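Local coordinates for clostripain-related protein (Bacteroides thetaiotaomicron, PDB 6N9J), which probably cleaves peptide bonds as a secreted cysteine protease of the clostripain (C11) family, held here in complex with an irreversible peptide inhibitor, at residues 15-20 / 108-113; 25-30 / 50-55; 31-36 / 192-197; 81-86 / 128-133; 87-92 / 141-146. One frame throughout, in Å; residues are numbered along the deposited sequence.

Interaction 1: 15-20 / 108-113; sequences VYIAGD and VFWSHG
Ser111 OG donates a hydrogen bond to Ala18 O (2.8 Å), arriving in the carbonyl plane. Its torsion, with OG opposite the backbone N (chi1 -160°), turns the hydroxyl to the neighbouring strand, where it also receives Gln129 N. Behind it runs a parallel pairing: Tyr16 N reaches Val108 O at 2.8 Å, nearly along the C=O axis, and Trp110 N reaches Tyr16 O at 2.9 Å, tilted out of the carbonyl plane. The third bond, from Ala18 N to Trp110 O, is weak. On one face of the sheet Ile17 crosses the Trp110 indole. Its CG2 methyl lies over the six-membered ring toward the rim, in a CH-pi contact 4.0 Å from the ring centroid, while CG1 packs against CB and CG of the indole side chain. Val15 CG1 and Val108 CB continue this face side by side. On the face of Tyr16 and Phe109, CB of Tyr16 touches Phe109 CD1 at 4.3 Å, and the phenol hydroxyl leads off to Ser83 O. Trp110 NE1 is taken by Asp30 of helix 24-37. The pairing belongs to the parallel core of a caspase-like (clan CD) sheet, at the C-terminal ends of whose strands Trp110, His112 and Gly113 meet the bound peptide. Two sound backbone bonds and one weak one join the buried strands, and the hydroxyl of Ser111 adds a fourth link beside the weak one.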
# COMPACT_ATOMS: atom_id res chain seq x y z
N VAL A 15 9.30 -9.31 0.28
CA VAL A 15 7.98 -9.22 0.90
C VAL A 15 8.14 -9.06 2.41
O VAL A 15 8.65 -9.97 3.09
CB VAL A 15 7.11 -10.44 0.61
CG1 VAL A 15 5.71 -10.24 1.23
CG2 VAL A 15 7.02 -10.67 -0.87
N TYR A 16 7.71 -7.91 2.93
CA TYR A 16 7.97 -7.57 4.33
C TYR A 16 6.69 -7.71 5.15
O TYR A 16 5.78 -6.88 5.06
CB TYR A 16 8.50 -6.14 4.43
CG TYR A 16 9.06 -5.77 5.79
CD1 TYR A 16 8.22 -5.54 6.89
CD2 TYR A 16 10.43 -5.65 5.98
CE1 TYR A 16 8.74 -5.21 8.14
CE2 TYR A 16 10.96 -5.32 7.21
CZ TYR A 16 10.12 -5.09 8.29
OH TYR A 16 10.67 -4.76 9.51
N ILE A 17 6.64 -8.76 5.96
CA ILE A 17 5.42 -9.09 6.68
C ILE A 17 5.49 -8.75 8.16
O ILE A 17 6.02 -9.52 8.96
CB ILE A 17 5.08 -10.59 6.55
CG1 ILE A 17 4.90 -10.93 5.07
CG2 ILE A 17 3.82 -10.94 7.35
CD1 ILE A 17 4.80 -12.42 4.80
N ALA A 18 4.97 -7.57 8.52
CA ALA A 18 4.78 -7.22 9.92
C ALA A 18 3.43 -7.76 10.37
O ALA A 18 2.40 -7.09 10.27
CB ALA A 18 4.87 -5.72 10.12
N GLY A 19 3.43 -9.01 10.84
CA GLY A 19 2.18 -9.68 11.14
C GLY A 19 2.00 -10.07 12.60
O GLY A 19 1.20 -10.96 12.89
N ASP A 20 2.73 -9.43 13.51
CA ASP A 20 2.46 -9.67 14.93
C ASP A 20 1.36 -8.74 15.39
O ASP A 20 1.61 -7.69 15.98
CB ASP A 20 3.71 -9.49 15.80
CG ASP A 20 3.48 -10.00 17.21
OD1 ASP A 20 2.45 -10.67 17.42
OD2 ASP A 20 4.32 -9.75 18.11
N VAL A 108 7.20 -5.26 -0.95
CA VAL A 108 5.79 -5.33 -0.56
C VAL A 108 5.68 -5.12 0.95
O VAL A 108 6.32 -5.85 1.73
CB VAL A 108 5.16 -6.69 -0.92
CG1 VAL A 108 3.67 -6.69 -0.63
CG2 VAL A 108 5.42 -7.03 -2.39
N PHE A 109 4.92 -4.11 1.36
CA PHE A 109 4.70 -3.88 2.79
C PHE A 109 3.37 -4.48 3.19
O PHE A 109 2.34 -3.96 2.83
CB PHE A 109 4.75 -2.40 3.13
CG PHE A 109 6.12 -1.81 3.03
CD1 PHE A 109 7.10 -2.15 3.94
CD2 PHE A 109 6.43 -0.92 2.01
CE1 PHE A 109 8.37 -1.62 3.83
CE2 PHE A 109 7.69 -0.38 1.91
CZ PHE A 109 8.66 -0.73 2.81
N TRP A 110 3.44 -5.58 3.94
CA TRP A 110 2.28 -6.37 4.35
C TRP A 110 1.97 -6.15 5.83
O TRP A 110 2.72 -6.59 6.70
CB TRP A 110 2.59 -7.84 4.08
CG TRP A 110 1.52 -8.90 4.20
CD1 TRP A 110 1.02 -9.68 3.19
CD2 TRP A 110 0.89 -9.38 5.41
NE1 TRP A 110 0.10 -10.57 3.68
CE2 TRP A 110 0.00 -10.41 5.03
CE3 TRP A 110 0.97 -9.01 6.76
CZ2 TRP A 110 -0.79 -11.09 5.96
CZ3 TRP A 110 0.17 -9.68 7.68
CH2 TRP A 110 -0.70 -10.71 7.27
N SER A 111 0.86 -5.47 6.12
CA SER A 111 0.44 -5.21 7.50
C SER A 111 -0.86 -4.43 7.55
O SER A 111 -1.56 -4.28 6.54
CB SER A 111 1.51 -4.43 8.26
OG SER A 111 1.34 -4.56 9.66
N HIS A 112 -1.16 -3.92 8.74
CA HIS A 112 -2.15 -2.86 8.92
C HIS A 112 -1.62 -1.55 8.33
O HIS A 112 -0.41 -1.36 8.20
CB HIS A 112 -2.47 -2.67 10.41
CG HIS A 112 -3.35 -3.74 10.98
ND1 HIS A 112 -4.69 -3.84 10.68
CD2 HIS A 112 -3.08 -4.76 11.83
CE1 HIS A 112 -5.21 -4.87 11.32
NE2 HIS A 112 -4.25 -5.45 12.03
N GLY A 113 -2.54 -0.66 7.98
CA GLY A 113 -2.19 0.65 7.44
C GLY A 113 -3.29 1.65 7.74
O GLY A 113 -4.45 1.27 7.93

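Interaction 2: 25-30 / 50-55; sequences RFASED and VYMDKG
Helix 25-30 lies over the end of strand 50-53, with Ala27 and Lys54 closest in backbone at 7.3 Å between their CA atoms, so side chains must fill the space between. Ala27 CB points to the strand and meets two groups: Met52 SD at 3.8 Å and, equally close, Lys54 CG. The methionine chain is bent at both chi2 (89°) and chi3 (86°), a fold that brings the sulfur against Ala27 CB and carries CE on to the carbonyl of Ala27 and to CA of Ser28. This is helix-on-sheet packing within the right-handed beta-alpha-beta unit formed by strand 9-18, helix 24-37 and strand 46-53; Ile17 of the first strand also touches both Ala27 and Met52. Further out, the lysine chain runs alongside the helix, its CD passing Ser28 OG. A bend at chi3 (49°) turns the ammonium of Lys54 to the serine, and Lys54 NZ donates to Ser28 OG at 2.9 Å. A water accepts from Ser28 N at 3.0 Å and, weakly, from Lys54 NZ, bridging the same two residues a second time at this exposed edge. At the last residue of the strand, Asp53 OD1 accepts from Gly55 N at 3.0 Å in an Asx turn.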
# COMPACT_ATOMS: atom_id res chain seq x y z
N ARG A 25 -3.14 -14.54 11.26
CA ARG A 25 -3.79 -15.72 10.69
C ARG A 25 -3.77 -15.76 9.15
O ARG A 25 -4.11 -16.79 8.56
CB ARG A 25 -5.25 -15.80 11.17
CG ARG A 25 -6.20 -14.91 10.39
CD ARG A 25 -7.65 -15.16 10.78
NE ARG A 25 -8.01 -14.50 12.03
CZ ARG A 25 -9.17 -14.67 12.67
NH1 ARG A 25 -10.10 -15.49 12.18
NH2 ARG A 25 -9.40 -14.01 13.80
N PHE A 26 -3.40 -14.66 8.50
CA PHE A 26 -3.36 -14.63 7.04
C PHE A 26 -1.95 -14.87 6.47
O PHE A 26 -1.81 -15.29 5.32
CB PHE A 26 -3.88 -13.29 6.50
CG PHE A 26 -5.30 -12.99 6.86
CD1 PHE A 26 -6.34 -13.73 6.31
CD2 PHE A 26 -5.60 -11.96 7.74
CE1 PHE A 26 -7.66 -13.45 6.64
CE2 PHE A 26 -6.91 -11.68 8.08
CZ PHE A 26 -7.95 -12.43 7.53
N ALA A 27 -0.93 -14.61 7.28
CA ALA A 27 0.46 -14.58 6.80
C ALA A 27 0.92 -15.89 6.14
O ALA A 27 1.34 -15.87 4.99
CB ALA A 27 1.39 -14.22 7.94
N SER A 28 0.84 -17.01 6.86
CA SER A 28 1.32 -18.30 6.35
C SER A 28 0.65 -18.71 5.04
O SER A 28 1.30 -19.27 4.15
CB SER A 28 1.12 -19.40 7.39
OG SER A 28 2.06 -19.27 8.44
N GLU A 29 -0.64 -18.40 4.93
CA GLU A 29 -1.42 -18.66 3.73
C GLU A 29 -0.86 -17.90 2.52
O GLU A 29 -0.71 -18.48 1.44
CB GLU A 29 -2.89 -18.29 3.96
N ASP A 30 -0.57 -16.62 2.71
CA ASP A 30 0.06 -15.82 1.66
C ASP A 30 1.44 -16.39 1.31
O ASP A 30 1.85 -16.41 0.14
CB ASP A 30 0.18 -14.35 2.07
CG ASP A 30 -1.14 -13.57 1.94
OD1 ASP A 30 -2.03 -13.98 1.16
OD2 ASP A 30 -1.28 -12.54 2.63
N VAL A 50 11.47 -13.05 1.76
CA VAL A 50 10.33 -12.84 2.65
C VAL A 50 10.83 -12.68 4.08
O VAL A 50 11.48 -13.59 4.63
CB VAL A 50 9.30 -14.00 2.58
CG1 VAL A 50 8.07 -13.67 3.41
CG2 VAL A 50 8.91 -14.32 1.16
N TYR A 51 10.55 -11.51 4.66
CA TYR A 51 10.72 -11.30 6.09
C TYR A 51 9.39 -11.52 6.78
O TYR A 51 8.42 -10.81 6.52
CB TYR A 51 11.25 -9.90 6.40
CG TYR A 51 11.20 -9.59 7.89
CD1 TYR A 51 12.19 -10.06 8.74
CD2 TYR A 51 10.14 -8.86 8.44
CE1 TYR A 51 12.14 -9.80 10.10
CE2 TYR A 51 10.09 -8.59 9.80
CZ TYR A 51 11.09 -9.06 10.62
OH TYR A 51 11.04 -8.80 11.98
N MET A 52 9.34 -12.51 7.66
CA MET A 52 8.06 -12.96 8.21
C MET A 52 8.02 -12.85 9.73
O MET A 52 8.77 -13.54 10.43
CB MET A 52 7.81 -14.41 7.78
CG MET A 52 6.80 -15.17 8.62
SD MET A 52 5.13 -14.97 8.02
CE MET A 52 5.02 -16.26 6.80
N ASP A 53 7.18 -11.96 10.24
CA ASP A 53 7.02 -11.84 11.69
C ASP A 53 5.56 -12.05 12.08
O ASP A 53 4.72 -11.19 11.84
CB ASP A 53 7.52 -10.48 12.20
CG ASP A 53 7.41 -10.33 13.72
OD1 ASP A 53 7.18 -11.36 14.40
OD2 ASP A 53 7.57 -9.21 14.24
N LYS A 54 5.28 -13.21 12.66
CA LYS A 54 3.94 -13.57 13.12
C LYS A 54 3.84 -13.55 14.64
O LYS A 54 2.80 -13.89 15.20
CB LYS A 54 3.55 -14.97 12.62
CG LYS A 54 3.31 -15.08 11.13
CD LYS A 54 3.09 -16.54 10.73
CE LYS A 54 2.06 -17.21 11.65
NZ LYS A 54 1.79 -18.62 11.27
N GLY A 55 4.93 -13.20 15.31
CA GLY A 55 4.91 -13.11 16.76
C GLY A 55 6.07 -13.79 17.46
O GLY A 55 6.67 -13.21 18.36
O HOH W 1 -0.65 -17.54 9.44

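Interaction 3: 31-36 / 192-197; sequences LNEMIE and PYEVVV
Glu33 is the first residue of helix 31-36 to engage helix 193-197. Its chain is extended beyond CG, and OE1 accepts a 2.8 Å hydrogen bond from Tyr193 N, which approaches from above the carboxylate plane. Tyr193 is the first helical residue after the N-cap position occupied by Pro192, so the carboxylate lies by a helix start, where the helix dipole would be expected to favour its negative charge. Nearby acidic groups would probably act the other way: Glu194 OE1 stands 3.6 Å from Glu33 OE1, with the two carboxylate planes 76° apart, and Asp30 is also close. A glutamine in place of Glu33 would probably weaken the hold on Tyr193 N by removing the negative charge from that helix start. The backbone of Glu33 adds a CA-H...O contact from Glu194 CA to its carbonyl oxygen. Met34 follows on the buried side. Its CG packs on Tyr193 CB at 3.7 Å, and a turn at chi3 (-146°) lays CE over the centre of the phenol ring, 4.2 Å from the centroid; SD stands farther above the same face in a Met-aromatic contact. The two helical segments cross at -50°, with axes 7.1 Å apart, on one side of the central sheet of this caspase-like fold. Met34 also meets Val197, whose CG2 touches Met34 CA, while the hydroxyl of Tyr193 continues to Asp159. At the solvent-facing side Glu36 lies alongside Glu194, its OE1 3.7 Å from Glu194 CB.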
# COMPACT_ATOMS: atom_id res chain seq x y z
N LEU A 31 2.16 -16.88 2.33
CA LEU A 31 3.44 -17.54 2.09
C LEU A 31 3.26 -18.79 1.22
O LEU A 31 4.00 -18.99 0.26
CB LEU A 31 4.13 -17.92 3.40
CG LEU A 31 5.41 -18.74 3.23
CD1 LEU A 31 6.44 -18.03 2.33
CD2 LEU A 31 6.03 -19.09 4.58
N ASN A 32 2.26 -19.61 1.53
CA ASN A 32 1.94 -20.75 0.68
C ASN A 32 1.57 -20.34 -0.75
O ASN A 32 1.90 -21.04 -1.70
CB ASN A 32 0.80 -21.57 1.30
CG ASN A 32 1.23 -22.29 2.55
OD1 ASN A 32 2.41 -22.52 2.78
ND2 ASN A 32 0.26 -22.66 3.38
N GLU A 33 0.88 -19.21 -0.91
CA GLU A 33 0.55 -18.69 -2.23
C GLU A 33 1.81 -18.27 -2.96
O GLU A 33 1.95 -18.52 -4.15
CB GLU A 33 -0.40 -17.49 -2.14
CG GLU A 33 -1.78 -17.79 -1.57
CD GLU A 33 -2.67 -16.55 -1.46
OE1 GLU A 33 -2.20 -15.43 -1.75
OE2 GLU A 33 -3.84 -16.71 -1.07
N MET A 34 2.73 -17.63 -2.24
CA MET A 34 3.98 -17.16 -2.82
C MET A 34 4.76 -18.34 -3.37
O MET A 34 5.35 -18.24 -4.44
CB MET A 34 4.84 -16.40 -1.79
CG MET A 34 4.29 -15.07 -1.31
SD MET A 34 5.31 -14.23 -0.08
CE MET A 34 4.04 -13.44 0.90
N ILE A 35 4.77 -19.44 -2.63
CA ILE A 35 5.51 -20.63 -3.00
C ILE A 35 4.95 -21.25 -4.28
O ILE A 35 5.70 -21.70 -5.14
CB ILE A 35 5.50 -21.67 -1.85
CG1 ILE A 35 6.33 -21.13 -0.67
CG2 ILE A 35 6.03 -23.03 -2.32
CD1 ILE A 35 6.46 -22.10 0.51
N GLU A 36 3.63 -21.24 -4.41
CA GLU A 36 3.00 -21.68 -5.65
C GLU A 36 3.34 -20.74 -6.82
O GLU A 36 3.50 -21.19 -7.96
CB GLU A 36 1.48 -21.77 -5.49
CG GLU A 36 0.76 -22.29 -6.72
CD GLU A 36 -0.74 -22.12 -6.63
OE1 GLU A 36 -1.25 -21.82 -5.52
OE2 GLU A 36 -1.42 -22.26 -7.67
N PRO A 192 -3.56 -12.14 -3.89
CA PRO A 192 -3.47 -13.51 -4.42
C PRO A 192 -2.05 -13.77 -4.94
O PRO A 192 -1.76 -13.64 -6.15
CB PRO A 192 -4.49 -13.51 -5.54
CG PRO A 192 -4.47 -12.08 -6.05
CD PRO A 192 -4.28 -11.24 -4.81
N TYR A 193 -1.15 -14.15 -4.03
CA TYR A 193 0.27 -14.18 -4.35
C TYR A 193 0.64 -15.28 -5.32
O TYR A 193 1.78 -15.35 -5.77
CB TYR A 193 1.09 -14.29 -3.07
CG TYR A 193 1.16 -12.99 -2.33
CD1 TYR A 193 1.99 -11.97 -2.78
CD2 TYR A 193 0.40 -12.76 -1.19
CE1 TYR A 193 2.06 -10.76 -2.12
CE2 TYR A 193 0.46 -11.55 -0.52
CZ TYR A 193 1.29 -10.56 -0.99
OH TYR A 193 1.38 -9.34 -0.36
N GLU A 194 -0.33 -16.13 -5.65
CA GLU A 194 -0.08 -17.15 -6.65
C GLU A 194 -0.03 -16.55 -8.06
O GLU A 194 0.53 -17.15 -8.97
CB GLU A 194 -1.14 -18.25 -6.58
CG GLU A 194 -2.50 -17.87 -7.12
CD GLU A 194 -3.41 -17.17 -6.12
OE1 GLU A 194 -2.95 -16.74 -5.03
OE2 GLU A 194 -4.61 -17.05 -6.43
N VAL A 195 -0.62 -15.36 -8.25
CA VAL A 195 -0.49 -14.66 -9.54
C VAL A 195 0.21 -13.31 -9.42
O VAL A 195 0.75 -12.80 -10.39
CB VAL A 195 -1.85 -14.45 -10.23
CG1 VAL A 195 -2.30 -15.73 -10.94
CG2 VAL A 195 -2.92 -13.92 -9.25
N VAL A 196 0.25 -12.73 -8.22
CA VAL A 196 0.99 -11.49 -8.02
C VAL A 196 2.52 -11.73 -8.04
O VAL A 196 3.26 -10.89 -8.56
CB VAL A 196 0.58 -10.80 -6.70
CG1 VAL A 196 1.62 -9.76 -6.28
CG2 VAL A 196 -0.79 -10.15 -6.85
N VAL A 197 2.98 -12.87 -7.52
CA VAL A 197 4.44 -13.13 -7.46
C VAL A 197 5.11 -13.13 -8.84
O VAL A 197 6.14 -12.47 -9.00
CB VAL A 197 4.76 -14.47 -6.72
CG1 VAL A 197 6.09 -15.09 -7.22
CG2 VAL A 197 4.82 -14.24 -5.22

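Interaction 4: 81-86 / 128-133; sequences QNSVDV and GQDTGN
Asp130 reaches from its strand into the turn at 82-85, and each of its side-chain atoms has a neighbour there or close by. CB lies 3.2 Å from Asn82 OD1 and also meets Val84 CG2. CG, opposite the backbone N (chi1 -173°), carries the carboxylate to the start of the turn. There OD2 accepts from Ser83 N at 3.1 Å, an almost straight bond (174° at the hydrogen) that comes down steeply from above the carboxylate plane. OD1 turns back to its own segment and receives Gly132 N at 3.0 Å, closing an Asx turn. A second Asx turn is made by Asn82, whose OD1 accepts from Val84 N; together with the type I turn from Asn82 to Asp85 it shapes the loop leading into helix 86-99. The two segments thus join that loop to the small antiparallel hairpin of strands 127-130 and 136-138. With an alanine in place of Asp130, Ser83 N would probably lose its acceptor and Gly132 N the bond that closes its turn. Acceptors crowd OD2: Gln81 O is 3.2 Å away without a hydrogen bond, and Asp53 OD2 is near. These neighbours would be likely to raise the carboxylate's proton affinity. At the other end Val84 CG1 packs on the backbone of Gly128, 3.7 Å from its carbonyl carbon.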
# COMPACT_ATOMS: atom_id res chain seq x y z
N GLN A 81 10.91 -9.42 17.90
CA GLN A 81 11.27 -8.01 17.78
C GLN A 81 10.15 -7.16 17.21
O GLN A 81 9.19 -7.67 16.64
CB GLN A 81 12.52 -7.86 16.92
CG GLN A 81 12.36 -8.38 15.51
CD GLN A 81 13.67 -8.30 14.74
OE1 GLN A 81 14.72 -7.97 15.31
NE2 GLN A 81 13.63 -8.61 13.46
N ASN A 82 10.28 -5.85 17.39
CA ASN A 82 9.31 -4.88 16.88
C ASN A 82 9.58 -4.60 15.41
O ASN A 82 10.49 -3.83 15.08
CB ASN A 82 9.36 -3.59 17.69
CG ASN A 82 8.45 -2.50 17.12
OD1 ASN A 82 7.57 -2.77 16.30
ND2 ASN A 82 8.67 -1.27 17.56
N SER A 83 8.78 -5.21 14.55
CA SER A 83 9.03 -5.17 13.11
C SER A 83 8.66 -3.84 12.45
O SER A 83 8.82 -3.70 11.23
CB SER A 83 8.29 -6.32 12.43
OG SER A 83 8.76 -7.56 12.92
N VAL A 84 8.17 -2.88 13.22
CA VAL A 84 7.91 -1.55 12.68
C VAL A 84 8.78 -0.50 13.38
O VAL A 84 8.55 0.70 13.25
CB VAL A 84 6.41 -1.16 12.79
CG1 VAL A 84 5.55 -2.17 12.02
CG2 VAL A 84 5.98 -1.10 14.21
N ASP A 85 9.79 -0.96 14.11
CA ASP A 85 10.83 -0.07 14.64
C ASP A 85 11.84 0.24 13.52
O ASP A 85 12.12 -0.61 12.69
CB ASP A 85 11.53 -0.70 15.84
CG ASP A 85 12.79 0.03 16.23
OD1 ASP A 85 13.89 -0.38 15.78
OD2 ASP A 85 12.69 1.03 16.98
N VAL A 86 12.36 1.47 13.49
CA VAL A 86 13.13 1.92 12.33
C VAL A 86 14.42 1.13 12.14
O VAL A 86 14.75 0.75 11.02
CB VAL A 86 13.47 3.42 12.43
CG1 VAL A 86 14.23 3.87 11.17
CG2 VAL A 86 12.21 4.24 12.60
N GLY A 128 1.66 -0.27 9.39
CA GLY A 128 2.26 -1.38 10.11
C GLY A 128 1.96 -1.37 11.60
O GLY A 128 1.93 -0.32 12.25
N GLN A 129 1.72 -2.55 12.14
CA GLN A 129 1.50 -2.68 13.56
C GLN A 129 2.25 -3.89 14.08
O GLN A 129 2.31 -4.93 13.42
CB GLN A 129 0.02 -2.80 13.88
CG GLN A 129 -0.28 -2.92 15.36
CD GLN A 129 -1.74 -3.20 15.62
OE1 GLN A 129 -2.37 -3.99 14.92
NE2 GLN A 129 -2.29 -2.54 16.63
N ASP A 130 2.85 -3.72 15.25
CA ASP A 130 3.46 -4.81 16.00
C ASP A 130 2.96 -4.70 17.44
O ASP A 130 3.24 -3.71 18.11
CB ASP A 130 4.99 -4.71 15.93
CG ASP A 130 5.69 -5.90 16.54
OD1 ASP A 130 5.62 -6.05 17.78
OD2 ASP A 130 6.33 -6.65 15.78
N THR A 131 2.21 -5.70 17.90
CA THR A 131 1.68 -5.70 19.27
C THR A 131 2.44 -6.64 20.21
O THR A 131 1.93 -7.01 21.27
CB THR A 131 0.17 -6.06 19.31
OG1 THR A 131 -0.04 -7.36 18.76
CG2 THR A 131 -0.66 -5.05 18.54
N GLY A 132 3.66 -7.01 19.83
CA GLY A 132 4.48 -7.92 20.62
C GLY A 132 4.78 -7.43 22.03
O GLY A 132 4.60 -8.16 23.00
N ASN A 133 5.25 -6.19 22.13
CA ASN A 133 5.49 -5.57 23.43
C ASN A 133 4.90 -4.16 23.43
O ASN A 133 5.62 -3.18 23.20
CB ASN A 133 6.98 -5.53 23.76
CG ASN A 133 7.27 -4.98 25.15
OD1 ASN A 133 6.52 -5.22 26.10
ND2 ASN A 133 8.37 -4.25 25.28

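Interaction 5: 87-92 / 141-146; sequences DVMKNV and PDLNEA
Lys90 NZ donates to Glu145 OE2 at 2.7 Å, a salt bridge that uses the anti lone pair of the carboxylate oxygen. The lysine crosses between the helices with its chain extended beyond CG, and its CE passes 3.4 Å from both Glu145 O and Glu145 OE2. Glu145 meets it partway: a bend at chi2 (57°) folds the carboxylate back to the ammonium. Closer to the backbone, Lys90 CG rests on Ala146 CA at 3.7 Å, so the aliphatic part of the lysine covers the last turn of the second helix while its charged end stays at the more exposed edge. The contact packs helix 86-99 against the short helix 140-146 on the side of the central sheet that carries Tyr16 and Phe109; the axes of segments 87-92 and 141-146 approach to 9.4 Å and cross at -30°. The backbones come nearest at Lys90 and Ala146, 5.2 Å between CA atoms, a closeness that suits the small alanine side chain. On the buried side Met89 provides the apolar half. Its SD lies against Ala146 CB at 3.6 Å and against Leu143 CD1 at 3.8 Å, and a bend at chi3 leaves CE near the same leucine methyl. Leu143 starts out from its helix away from the partner, but its CD1 branch returns to the sulfur. Met138 of the neighbouring hairpin touches Met89, Leu143 and Ala146.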
# COMPACT_ATOMS: atom_id res chain seq x y z
N ASP A 87 15.12 0.89 13.24
CA ASP A 87 16.40 0.22 13.20
C ASP A 87 16.25 -1.27 12.92
O ASP A 87 17.15 -1.90 12.38
CB ASP A 87 17.16 0.44 14.51
CG ASP A 87 17.55 1.90 14.72
OD1 ASP A 87 17.77 2.62 13.71
OD2 ASP A 87 17.64 2.33 15.89
N VAL A 88 15.10 -1.84 13.28
CA VAL A 88 14.80 -3.23 12.95
C VAL A 88 14.62 -3.40 11.44
O VAL A 88 15.25 -4.27 10.83
CB VAL A 88 13.53 -3.72 13.67
CG1 VAL A 88 13.01 -5.01 13.02
CG2 VAL A 88 13.81 -3.92 15.15
N MET A 89 13.76 -2.55 10.86
CA MET A 89 13.45 -2.57 9.43
C MET A 89 14.67 -2.26 8.59
O MET A 89 14.87 -2.85 7.54
CB MET A 89 12.34 -1.56 9.09
CG MET A 89 12.04 -1.44 7.60
SD MET A 89 10.67 -0.34 7.13
CE MET A 89 9.29 -1.25 7.80
N LYS A 90 15.47 -1.31 9.06
CA LYS A 90 16.73 -0.97 8.42
C LYS A 90 17.66 -2.19 8.38
O LYS A 90 18.25 -2.49 7.34
CB LYS A 90 17.41 0.18 9.15
CG LYS A 90 16.84 1.56 8.82
CD LYS A 90 17.58 2.64 9.59
CE LYS A 90 17.33 4.00 8.99
NZ LYS A 90 18.24 5.00 9.61
N ASN A 91 17.77 -2.90 9.50
CA ASN A 91 18.63 -4.09 9.55
C ASN A 91 18.14 -5.16 8.58
O ASN A 91 18.94 -5.78 7.86
CB ASN A 91 18.69 -4.64 10.97
CG ASN A 91 19.58 -5.88 11.09
OD1 ASN A 91 19.08 -7.01 11.14
ND2 ASN A 91 20.89 -5.68 11.13
N VAL A 92 16.82 -5.37 8.54
CA VAL A 92 16.25 -6.33 7.60
C VAL A 92 16.60 -5.94 6.17
O VAL A 92 17.05 -6.78 5.39
CB VAL A 92 14.72 -6.42 7.73
CG1 VAL A 92 14.14 -7.29 6.62
CG2 VAL A 92 14.34 -6.94 9.10
N PRO A 141 6.99 9.42 8.15
CA PRO A 141 8.38 9.89 8.17
C PRO A 141 9.41 8.85 8.65
O PRO A 141 10.54 8.87 8.18
CB PRO A 141 8.32 11.08 9.12
CG PRO A 141 6.98 11.63 8.88
CD PRO A 141 6.09 10.43 8.73
N ASP A 142 9.01 7.96 9.56
CA ASP A 142 9.88 6.88 10.02
C ASP A 142 10.09 5.84 8.93
O ASP A 142 11.19 5.34 8.74
CB ASP A 142 9.31 6.20 11.28
CG ASP A 142 9.38 7.09 12.51
OD1 ASP A 142 10.31 7.92 12.60
OD2 ASP A 142 8.50 6.96 13.39
N LEU A 143 9.02 5.52 8.20
CA LEU A 143 9.12 4.62 7.06
C LEU A 143 10.05 5.19 5.98
O LEU A 143 10.82 4.45 5.37
CB LEU A 143 7.73 4.35 6.47
CG LEU A 143 7.62 3.42 5.26
CD1 LEU A 143 8.21 2.03 5.55
CD2 LEU A 143 6.17 3.30 4.82
N ASN A 144 9.97 6.50 5.75
CA ASN A 144 10.82 7.15 4.75
C ASN A 144 12.29 7.14 5.17
O ASN A 144 13.18 7.14 4.33
CB ASN A 144 10.36 8.60 4.51
CG ASN A 144 10.91 9.18 3.23
OD1 ASN A 144 11.11 8.46 2.25
ND2 ASN A 144 11.14 10.48 3.23
N GLU A 145 12.53 7.15 6.47
CA GLU A 145 13.89 7.07 6.99
C GLU A 145 14.45 5.66 6.84
O GLU A 145 15.62 5.48 6.51
CB GLU A 145 13.93 7.52 8.45
CG GLU A 145 15.27 7.26 9.16
CD GLU A 145 16.46 7.91 8.46
OE1 GLU A 145 16.26 8.96 7.80
OE2 GLU A 145 17.59 7.38 8.55
N ALA A 146 13.62 4.65 7.09
CA ALA A 146 14.09 3.27 6.95
C ALA A 146 14.41 3.01 5.49
O ALA A 146 15.47 2.50 5.16
CB ALA A 146 13.07 2.28 7.48

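How the interactions relate
From the N terminus, strand 9-18 opens interaction 1, which closes at strand 105-110. Interaction 2 lies wholly within that loop and ties helix 24-37 to strand 46-53. The same helix opens interaction 3, which closes far along the chain at helix 193-200, so it crosses interactions 1 and 2 while enclosing interactions 4 and 5. Those two open between the ends of interaction 1, close beyond it and thus cross it; they also cross each other. The helices of interactions 2 and 3 lie on one side of the sheet, interactions 4 and 5 on the other, where Tyr51 packs on Val92. Interactions 3 and 4 remain about 13 Å apart at their nearest atoms.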